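Local coordinates for lipoteichoic acid primase (Listeria monocytogenes, PDB 4UOP), which is the extracellular catalytic domain of a sulfatase-family enzyme named for lipoteichoic acid, with a magnesium ion bound in its alpha/beta fold, at residues B[63-69]-B[281-287]; B[106-112]-B[160-164]; B[151-155]-B[218-222]. All coordinates share one frame; numbering follows the deposited sequence.

Interaction 1 (B[63-69]-B[281-287]); sequences VQLESFQ and FYGDHHI. With MG (magnesium ion), chain J.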
loop_
_atom_site.group_PDB
_atom_site.type_symbol
_atom_site.label_atom_id
_atom_site.label_comp_id
_atom_site.label_asym_id
_atom_site.label_seq_id
_atom_site.Cartn_x
_atom_site.Cartn_y
_atom_site.Cartn_z
ATOM N N VAL B 63 -4.439 25.978 -0.245
ATOM C CA VAL B 63 -4.841 25.336 -1.493
ATOM C C VAL B 63 -3.872 24.193 -1.810
ATOM O O VAL B 63 -2.670 24.403 -1.926
ATOM C CB VAL B 63 -4.892 26.298 -2.683
ATOM C CG1 VAL B 63 -5.439 25.575 -3.902
ATOM C CG2 VAL B 63 -5.731 27.524 -2.367
ATOM N N GLN B 64 -4.429 22.995 -1.917
ATOM C CA GLN B 64 -3.708 21.786 -2.261
ATOM C C GLN B 64 -3.909 21.544 -3.753
ATOM O O GLN B 64 -5.032 21.281 -4.184
ATOM C CB GLN B 64 -4.237 20.604 -1.473
ATOM C CG GLN B 64 -3.478 19.319 -1.750
ATOM C CD GLN B 64 -3.903 18.157 -0.884
ATOM O OE1 GLN B 64 -3.626 18.112 0.331
ATOM N NE2 GLN B 64 -4.556 17.187 -1.500
ATOM N N LEU B 65 -2.826 21.648 -4.502
ATOM C CA LEU B 65 -2.853 21.606 -5.970
ATOM C C LEU B 65 -2.537 20.204 -6.486
ATOM O O LEU B 65 -1.419 19.701 -6.335
ATOM C CB LEU B 65 -1.851 22.616 -6.513
ATOM C CG LEU B 65 -2.124 24.061 -6.105
ATOM C CD1 LEU B 65 -0.865 24.889 -6.298
ATOM C CD2 LEU B 65 -3.283 24.646 -6.897
ATOM N N GLU B 66 -3.533 19.582 -7.113
ATOM C CA GLU B 66 -3.437 18.202 -7.551
ATOM C C GLU B 66 -2.288 17.958 -8.542
ATOM O O GLU B 66 -2.226 18.592 -9.610
ATOM C CB GLU B 66 -4.769 17.782 -8.192
ATOM C CG GLU B 66 -4.749 16.366 -8.747
ATOM C CD GLU B 66 -4.427 15.333 -7.685
ATOM O OE1 GLU B 66 -5.225 15.185 -6.735
ATOM O OE2 GLU B 66 -3.391 14.646 -7.803
ATOM N N SER B 67 -1.383 17.048 -8.180
ATOM C CA SER B 67 -0.340 16.536 -9.083
ATOM C C SER B 67 0.691 17.568 -9.584
ATOM O O SER B 67 1.427 17.281 -10.531
ATOM C CB SER B 67 -0.986 15.798 -10.279
ATOM O OG SER B 67 -1.602 14.593 -9.840
ATOM N N PHE B 68 0.789 18.723 -8.917
ATOM C CA PHE B 68 1.870 19.685 -9.172
ATOM C C PHE B 68 3.190 19.161 -8.559
ATOM O O PHE B 68 3.213 18.767 -7.387
ATOM C CB PHE B 68 1.557 21.051 -8.554
ATOM C CG PHE B 68 0.664 21.950 -9.386
ATOM C CD1 PHE B 68 -0.574 21.522 -9.831
ATOM C CD2 PHE B 68 1.041 23.265 -9.656
ATOM C CE1 PHE B 68 -1.400 22.370 -10.562
ATOM C CE2 PHE B 68 0.218 24.118 -10.383
ATOM C CZ PHE B 68 -1.015 23.673 -10.815
ATOM N N GLN B 69 4.273 19.174 -9.338
ATOM C CA GLN B 69 5.603 18.804 -8.837
ATOM C C GLN B 69 6.603 19.873 -9.232
ATOM O O GLN B 69 6.536 20.439 -10.326
ATOM C CB GLN B 69 6.045 17.423 -9.331
ATOM C CG GLN B 69 6.111 17.267 -10.844
ATOM C CD GLN B 69 6.170 15.809 -11.242
ATOM O OE1 GLN B 69 5.156 15.119 -11.211
ATOM N NE2 GLN B 69 7.366 15.325 -11.606
ATOM N N PHE B 281 0.126 27.495 -0.545
ATOM C CA PHE B 281 -0.133 26.674 -1.718
ATOM C C PHE B 281 0.889 25.562 -1.744
ATOM O O PHE B 281 2.079 25.822 -1.587
ATOM C CB PHE B 281 0.025 27.477 -3.010
ATOM C CG PHE B 281 -0.814 28.716 -3.078
ATOM C CD1 PHE B 281 -2.149 28.692 -2.724
ATOM C CD2 PHE B 281 -0.276 29.905 -3.540
ATOM C CE1 PHE B 281 -2.926 29.834 -2.793
ATOM C CE2 PHE B 281 -1.054 31.061 -3.607
ATOM C CZ PHE B 281 -2.375 31.019 -3.248
ATOM N N TYR B 282 0.450 24.328 -1.980
ATOM C CA TYR B 282 1.394 23.218 -2.151
ATOM C C TYR B 282 0.821 22.173 -3.087
ATOM O O TYR B 282 -0.396 22.004 -3.158
ATOM C CB TYR B 282 1.739 22.584 -0.782
ATOM C CG TYR B 282 0.575 21.913 -0.105
ATOM C CD1 TYR B 282 -0.342 22.652 0.632
ATOM C CD2 TYR B 282 0.382 20.542 -0.207
ATOM C CE1 TYR B 282 -1.427 22.051 1.239
ATOM C CE2 TYR B 282 -0.701 19.930 0.398
ATOM C CZ TYR B 282 -1.603 20.695 1.112
ATOM O OH TYR B 282 -2.703 20.147 1.718
ATOM N N GLY B 283 1.687 21.455 -3.791
ATOM C CA GLY B 283 1.236 20.319 -4.614
ATOM C C GLY B 283 1.033 19.115 -3.720
ATOM O O GLY B 283 1.803 18.927 -2.779
ATOM N N ASP B 284 0.014 18.290 -3.978
ATOM C CA ASP B 284 -0.184 17.122 -3.119
ATOM C C ASP B 284 0.915 16.071 -3.243
ATOM O O ASP B 284 1.375 15.543 -2.238
ATOM C CB ASP B 284 -1.593 16.509 -3.204
ATOM C CG ASP B 284 -1.979 16.015 -4.583
ATOM O OD1 ASP B 284 -1.291 16.319 -5.584
ATOM O OD2 ASP B 284 -3.008 15.286 -4.638
ATOM N N HIS B 285 1.340 15.800 -4.474
ATOM C CA HIS B 285 2.362 14.804 -4.758
ATOM C C HIS B 285 2.666 14.860 -6.242
ATOM O O HIS B 285 1.902 15.459 -7.021
ATOM C CB HIS B 285 1.843 13.413 -4.400
ATOM C CG HIS B 285 0.532 13.103 -5.034
ATOM N ND1 HIS B 285 0.423 12.734 -6.357
ATOM C CD2 HIS B 285 -0.732 13.181 -4.561
ATOM C CE1 HIS B 285 -0.847 12.571 -6.665
ATOM N NE2 HIS B 285 -1.570 12.847 -5.596
ATOM N N HIS B 286 3.786 14.242 -6.617
ATOM C CA HIS B 286 4.195 14.193 -8.006
ATOM C C HIS B 286 3.346 13.183 -8.741
ATOM O O HIS B 286 2.697 12.333 -8.136
ATOM C CB HIS B 286 5.662 13.827 -8.134
ATOM C CG HIS B 286 5.922 12.361 -8.095
ATOM N ND1 HIS B 286 5.804 11.615 -6.943
ATOM C CD2 HIS B 286 6.289 11.496 -9.069
ATOM C CE1 HIS B 286 6.096 10.354 -7.206
ATOM N NE2 HIS B 286 6.388 10.254 -8.493
ATOM N N ILE B 287 3.348 13.299 -10.057
ATOM C CA ILE B 287 2.642 12.332 -10.873
ATOM C C ILE B 287 3.476 11.833 -12.061
ATOM O O ILE B 287 3.234 10.736 -12.550
ATOM C CB ILE B 287 1.268 12.897 -11.330
ATOM C CG1 ILE B 287 0.337 11.779 -11.810
ATOM C CG2 ILE B 287 1.439 13.964 -12.397
ATOM C CD1 ILE B 287 0.138 10.659 -10.807
HETATM MG MG MG J . -3.590 13.721 -5.866
HETATM O O HOH W 1 -5.010 17.652 -4.312
HETATM O O HOH W 2 -4.153 11.853 -6.916
#
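The ring of Tyr-282 takes CA of Gln-64 over one face, a CH-pi contact, while the Phe-281 ring receives CB of Val-63 at its edge, 3.6 Å from CD1. On the ring of His-285, OD1 of Asp-284 lies over one face and a metal-bound water sits at the edge. The parallel strands 63-65 and 281-283 pair by backbone bonds, among them Leu-65 N to Tyr-282 O, 2.8 Å. Tyr-282 holds its ring between backbone N and carbonyl carbon (chi1 65°), which carries OH to Gln-64 OE1, 2.6 Å away and on a lone pair in the amide plane. Glu-66, bent at chi2 (59°), chelates magnesium with both oxygens, Asp-284 adds OD2 at 2.1 Å and His-285 adds NE2 at 2.2 Å; Thr-108 and the water complete the shell. In a second shell Ser-67 N reaches Asp-284 OD1 (2.7 Å), Ser-67 OG uses the anti lone pair of Glu-66 OE2, and His-285 ND1 donates to His-286 O in the ring plane (2.9 Å). Carboxylates suit a hard cation, and the ND1 bond fixes the imidazole's rotation with NE2 facing the metal. The magnesium probably offsets the repulsion between the two closely set carboxylates.

Interaction 2 (B[106-112]-B[160-164]); sequences SNTADAE and FYNRD. With MG (magnesium ion), chain J.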
loop_
_atom_site.group_PDB
_atom_site.type_symbol
_atom_site.label_atom_id
_atom_site.label_comp_id
_atom_site.label_asym_id
_atom_site.label_seq_id
_atom_site.Cartn_x
_atom_site.Cartn_y
_atom_site.Cartn_z
ATOM N N SER B 106 -2.676 6.013 -0.569
ATOM C CA SER B 106 -3.749 6.821 -1.147
ATOM C C SER B 106 -3.288 8.274 -1.253
ATOM O O SER B 106 -3.533 9.080 -0.367
ATOM C CB SER B 106 -4.989 6.691 -0.270
ATOM O OG SER B 106 -6.113 7.285 -0.892
ATOM N N ASN B 107 -2.626 8.604 -2.353
ATOM C CA ASN B 107 -1.759 9.780 -2.360
ATOM C C ASN B 107 -2.426 11.123 -1.968
ATOM O O ASN B 107 -1.968 11.787 -1.035
ATOM C CB ASN B 107 -0.946 9.870 -3.648
ATOM C CG ASN B 107 -1.779 9.713 -4.901
ATOM O OD1 ASN B 107 -3.008 9.800 -4.879
ATOM N ND2 ASN B 107 -1.089 9.491 -6.027
ATOM N N THR B 108 -3.523 11.485 -2.630
ATOM C CA THR B 108 -4.208 12.731 -2.325
ATOM C C THR B 108 -4.686 12.785 -0.858
ATOM O O THR B 108 -4.465 13.772 -0.171
ATOM C CB THR B 108 -5.412 12.973 -3.249
ATOM O OG1 THR B 108 -5.015 12.818 -4.617
ATOM C CG2 THR B 108 -5.960 14.380 -3.037
ATOM N N ALA B 109 -5.327 11.706 -0.408
ATOM C CA ALA B 109 -5.815 11.615 0.957
ATOM C C ALA B 109 -4.682 11.576 1.978
ATOM O O ALA B 109 -4.832 12.108 3.081
ATOM C CB ALA B 109 -6.734 10.419 1.122
ATOM N N ASP B 110 -3.574 10.924 1.636
ATOM C CA ASP B 110 -2.399 10.910 2.497
ATOM C C ASP B 110 -1.780 12.306 2.635
ATOM O O ASP B 110 -1.264 12.650 3.697
ATOM C CB ASP B 110 -1.348 9.915 1.995
ATOM C CG ASP B 110 -1.787 8.466 2.155
ATOM O OD1 ASP B 110 -2.716 8.189 2.949
ATOM O OD2 ASP B 110 -1.178 7.600 1.506
ATOM N N ALA B 111 -1.857 13.110 1.577
ATOM C CA ALA B 111 -1.409 14.487 1.659
ATOM C C ALA B 111 -2.255 15.257 2.659
ATOM O O ALA B 111 -1.728 15.938 3.539
ATOM C CB ALA B 111 -1.452 15.142 0.294
ATOM N N GLU B 112 -3.579 15.144 2.529
ATOM C CA GLU B 112 -4.489 15.790 3.450
ATOM C C GLU B 112 -4.223 15.314 4.872
ATOM O O GLU B 112 -4.176 16.130 5.793
ATOM C CB GLU B 112 -5.930 15.492 3.070
ATOM C CG GLU B 112 -6.390 16.152 1.769
ATOM C CD GLU B 112 -7.888 15.995 1.575
ATOM O OE1 GLU B 112 -8.643 16.691 2.273
ATOM O OE2 GLU B 112 -8.295 15.152 0.739
ATOM N N PHE B 160 -15.543 9.601 -1.336
ATOM C CA PHE B 160 -14.178 9.234 -1.765
ATOM C C PHE B 160 -13.193 9.291 -0.595
ATOM O O PHE B 160 -13.102 10.305 0.110
ATOM C CB PHE B 160 -13.628 10.189 -2.832
ATOM C CG PHE B 160 -13.839 9.779 -4.255
ATOM C CD1 PHE B 160 -14.977 10.191 -4.943
ATOM C CD2 PHE B 160 -12.853 9.090 -4.950
ATOM C CE1 PHE B 160 -15.159 9.868 -6.282
ATOM C CE2 PHE B 160 -13.024 8.767 -6.288
ATOM C CZ PHE B 160 -14.182 9.155 -6.953
ATOM N N TYR B 161 -12.449 8.206 -0.422
ATOM C CA TYR B 161 -11.447 8.072 0.641
ATOM C C TYR B 161 -12.010 8.286 2.048
ATOM O O TYR B 161 -11.263 8.639 2.965
ATOM C CB TYR B 161 -10.269 9.039 0.418
ATOM C CG TYR B 161 -9.806 9.150 -1.017
ATOM C CD1 TYR B 161 -9.502 8.016 -1.763
ATOM C CD2 TYR B 161 -9.669 10.394 -1.627
ATOM C CE1 TYR B 161 -9.081 8.122 -3.081
ATOM C CE2 TYR B 161 -9.238 10.514 -2.943
ATOM C CZ TYR B 161 -8.953 9.377 -3.669
ATOM O OH TYR B 161 -8.523 9.516 -4.977
ATOM N N ASN B 162 -13.312 8.069 2.217
ATOM C CA ASN B 162 -13.949 8.210 3.517
ATOM C C ASN B 162 -13.889 9.660 4.045
ATOM O O ASN B 162 -13.893 9.874 5.250
ATOM C CB ASN B 162 -13.294 7.253 4.517
ATOM C CG ASN B 162 -14.143 7.006 5.745
ATOM O OD1 ASN B 162 -15.347 6.845 5.643
ATOM N ND2 ASN B 162 -13.510 6.953 6.914
ATOM N N ARG B 163 -13.859 10.637 3.145
ATOM C CA ARG B 163 -13.743 12.049 3.543
ATOM C C ARG B 163 -14.916 12.517 4.417
ATOM O O ARG B 163 -14.720 13.318 5.342
ATOM C CB ARG B 163 -13.613 12.970 2.327
ATOM C CG ARG B 163 -12.192 13.091 1.812
ATOM C CD ARG B 163 -12.173 13.662 0.400
ATOM N NE ARG B 163 -10.806 13.943 -0.069
ATOM C CZ ARG B 163 -10.428 13.894 -1.353
ATOM N NH1 ARG B 163 -11.294 13.569 -2.315
ATOM N NH2 ARG B 163 -9.174 14.160 -1.692
ATOM N N ASP B 164 -16.112 12.002 4.132
ATOM C CA ASP B 164 -17.309 12.371 4.896
ATOM C C ASP B 164 -17.267 11.915 6.364
ATOM O O ASP B 164 -17.965 12.480 7.197
ATOM C CB ASP B 164 -18.599 11.919 4.194
ATOM C CG ASP B 164 -18.655 10.434 3.915
ATOM O OD1 ASP B 164 -17.767 9.671 4.368
ATOM O OD2 ASP B 164 -19.616 10.031 3.216
HETATM MG MG MG J . -3.590 13.721 -5.866
HETATM O O HOH W 2 -4.153 11.853 -6.916
HETATM O O HOH W 3 -7.191 11.880 -5.586
#
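This contact holds Thr-108, one of the four protein ligands of the magnesium site, where the start of helix 107-117 meets the loop leading into helix 163-169. Thr-108 OG1 binds the metal at 2.1 Å and is 2.6 Å from a water that also lies 2.8 Å from Tyr-161 OH, so the phenol is tied to the metal ligand through a second-shell water. A small beta-branched residue suits this place: its hydroxyl faces the ion while CG2, anti to the backbone N, turns to the guanidinium edge, 3.5 Å from Arg-163 NH2. Arg-163, extended from CG to NE, grips Glu-112 side-on, with NE (2.9 Å) and NH2 (2.8 Å) both donating to OE2. The carboxylate is turned 41° from the guanidinium plane, yet OE2 stays close to that plane. Tyr-161 CD2 lies over the centre of one guanidinium face. Small Ala-109 lets the tyrosine come close, CB to CB at 3.9 Å. The other glutamate oxygen, OE1, is held by Tyr-167 and Tyr-116, which should help keep the buried carboxylate charged. Helix 107-117 meets segment 160-164 with one flank and strand 59-65 with another, where Gln-64 touches Thr-108, Ala-111 and Glu-112, while Thr-128 of helix 127-130 packs on Ala-109.

Interaction 3 (B[151-155]-B[218-222]); sequences ATFHT and LISVS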
loop_
_atom_site.group_PDB
_atom_site.type_symbol
_atom_site.label_atom_id
_atom_site.label_comp_id
_atom_site.label_asym_id
_atom_site.label_seq_id
_atom_site.Cartn_x
_atom_site.Cartn_y
_atom_site.Cartn_z
ATOM N N ALA B 151 -13.383 24.986 7.350
ATOM C CA ALA B 151 -14.106 24.310 6.273
ATOM C C ALA B 151 -13.124 23.774 5.255
ATOM O O ALA B 151 -12.049 24.343 5.055
ATOM C CB ALA B 151 -15.101 25.250 5.599
ATOM N N THR B 152 -13.517 22.690 4.595
ATOM C CA THR B 152 -12.757 22.205 3.451
ATOM C C THR B 152 -13.676 22.090 2.237
ATOM O O THR B 152 -14.870 21.813 2.390
ATOM C CB THR B 152 -12.054 20.877 3.797
ATOM O OG1 THR B 152 -11.198 20.456 2.721
ATOM C CG2 THR B 152 -13.062 19.804 4.151
ATOM N N PHE B 153 -13.099 22.319 1.053
ATOM C CA PHE B 153 -13.821 22.426 -0.214
ATOM C C PHE B 153 -13.177 21.510 -1.243
ATOM O O PHE B 153 -11.975 21.572 -1.469
ATOM C CB PHE B 153 -13.731 23.854 -0.770
ATOM C CG PHE B 153 -14.344 24.921 0.111
ATOM C CD1 PHE B 153 -13.645 25.429 1.213
ATOM C CD2 PHE B 153 -15.590 25.437 -0.166
ATOM C CE1 PHE B 153 -14.185 26.432 1.996
ATOM C CE2 PHE B 153 -16.146 26.429 0.637
ATOM C CZ PHE B 153 -15.441 26.925 1.717
ATOM N N HIS B 154 -13.992 20.683 -1.896
ATOM C CA HIS B 154 -13.518 19.826 -2.980
ATOM C C HIS B 154 -14.724 19.453 -3.820
ATOM O O HIS B 154 -15.777 19.174 -3.255
ATOM C CB HIS B 154 -12.853 18.583 -2.408
ATOM C CG HIS B 154 -12.307 17.650 -3.447
ATOM N ND1 HIS B 154 -11.293 18.004 -4.314
ATOM C CD2 HIS B 154 -12.629 16.372 -3.746
ATOM C CE1 HIS B 154 -11.007 16.978 -5.094
ATOM N NE2 HIS B 154 -11.809 15.977 -4.775
ATOM N N THR B 155 -14.588 19.463 -5.149
ATOM C CA THR B 155 -15.767 19.360 -6.022
ATOM C C THR B 155 -16.247 17.931 -6.284
ATOM O O THR B 155 -17.323 17.759 -6.865
ATOM C CB THR B 155 -15.580 20.080 -7.376
ATOM O OG1 THR B 155 -14.586 19.406 -8.155
ATOM C CG2 THR B 155 -15.183 21.547 -7.177
ATOM N N LEU B 218 -8.839 24.229 0.397
ATOM C CA LEU B 218 -9.372 23.930 -0.921
ATOM C C LEU B 218 -8.501 22.866 -1.568
ATOM O O LEU B 218 -7.263 22.967 -1.551
ATOM C CB LEU B 218 -9.409 25.186 -1.787
ATOM C CG LEU B 218 -10.372 26.288 -1.346
ATOM C CD1 LEU B 218 -9.756 27.171 -0.282
ATOM C CD2 LEU B 218 -10.779 27.169 -2.517
ATOM N N ILE B 219 -9.130 21.836 -2.133
ATOM C CA ILE B 219 -8.431 20.739 -2.761
ATOM C C ILE B 219 -8.783 20.808 -4.251
ATOM O O ILE B 219 -9.885 20.590 -4.583
ATOM C CB ILE B 219 -8.895 19.379 -2.198
ATOM C CG1 ILE B 219 -8.891 19.418 -0.672
ATOM C CG2 ILE B 219 -8.016 18.256 -2.652
ATOM C CD1 ILE B 219 -7.528 19.544 -0.134
ATOM N N SER B 220 -7.805 21.112 -5.092
ATOM C CA SER B 220 -8.015 21.216 -6.533
ATOM C C SER B 220 -8.141 19.856 -7.183
ATOM O O SER B 220 -7.851 18.885 -6.545
ATOM C CB SER B 220 -6.914 22.022 -7.191
ATOM O OG SER B 220 -5.835 21.241 -7.447
ATOM N N VAL B 221 -8.647 19.786 -8.413
ATOM C CA VAL B 221 -8.820 18.504 -9.035
ATOM C C VAL B 221 -8.618 18.451 -10.539
ATOM O O VAL B 221 -8.468 17.429 -11.049
ATOM C CB VAL B 221 -10.151 17.853 -8.633
ATOM C CG1 VAL B 221 -11.259 18.391 -9.468
ATOM C CG2 VAL B 221 -10.102 16.354 -8.748
ATOM N N SER B 222 -8.646 19.589 -11.188
ATOM C CA SER B 222 -8.641 19.613 -12.647
ATOM C C SER B 222 -7.355 19.047 -13.259
ATOM O O SER B 222 -7.343 18.623 -14.381
ATOM C CB SER B 222 -8.944 21.002 -13.193
ATOM O OG SER B 222 -10.248 21.361 -12.918
HETATM O O HOH W 4 -12.124 20.364 -6.384
#
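Thr-152 sets its OG1 4.2 Å from Ile-219 CG1, near the end of strand 149-153 in the parallel part of the central sheet of this alpha/beta, sulfatase-family fold. The same hydroxyl is bonded to the carbonyl of Gln-217, which satisfies a buried polar group. Phe-153 comes next and pairs with Leu-218: its O accepts from Ile-219 N at 2.9 Å. The two side chains lie on the same face of the sheet, CB of Phe-153 4.2 Å from CG of Leu-218. Bulky apolar residues fit this face, which is covered by helix 193-209; Phe-153 touches it at Ala-200 and Ile-203 and Leu-218 at Tyr-197, and the phenyl ring also stacks on Tyr-176. At His-154 a side chain takes over the link between the segments. With CG anti to the backbone N (chi1 -179°), the imidazole reaches across, and ND1 donates to Ile-219 O at 3.0 Å and 174°. That oxygen lies in the ring plane, although the nitrogen stands above the plane of the carbonyl. Histidine suits the place because one edge can donate while its carbons pack: CE1 is 3.7 Å from Val-221 CB. At Thr-155, OG1 is bonded to Pro-191 O and Ser-190 OG and passes 3.7 Å from Val-221 CG1, and a single water accepts from Thr-155 N and donates to Ile-219 O, 2.9 Å from each.

How the interactions relate
Along the chain the segments run 63-69, 106-112, 151-155, 160-164, 218-222 and 281-287, so interactions 2 and 3 interleave and both fall between the two halves of interaction 1. The three centres form a compact triangle with sides of about 12 to 13 Å. Interactions 1 and 3 share the mixed sheet, in which strand 214-219 lies between 59-65 and 149-153; Gln-64 N to Leu-218 O and Glu-66 N to Ser-220 OG join them. Interaction 2 lies on one side of that sheet, through helix 107-117. Arg-163 packs on His-154, bringing interactions 2 and 3 together. Interactions 1 and 2 share the magnesium ion, on which Glu-66, Thr-108, Asp-284 and His-285 converge from distant parts of the sequence.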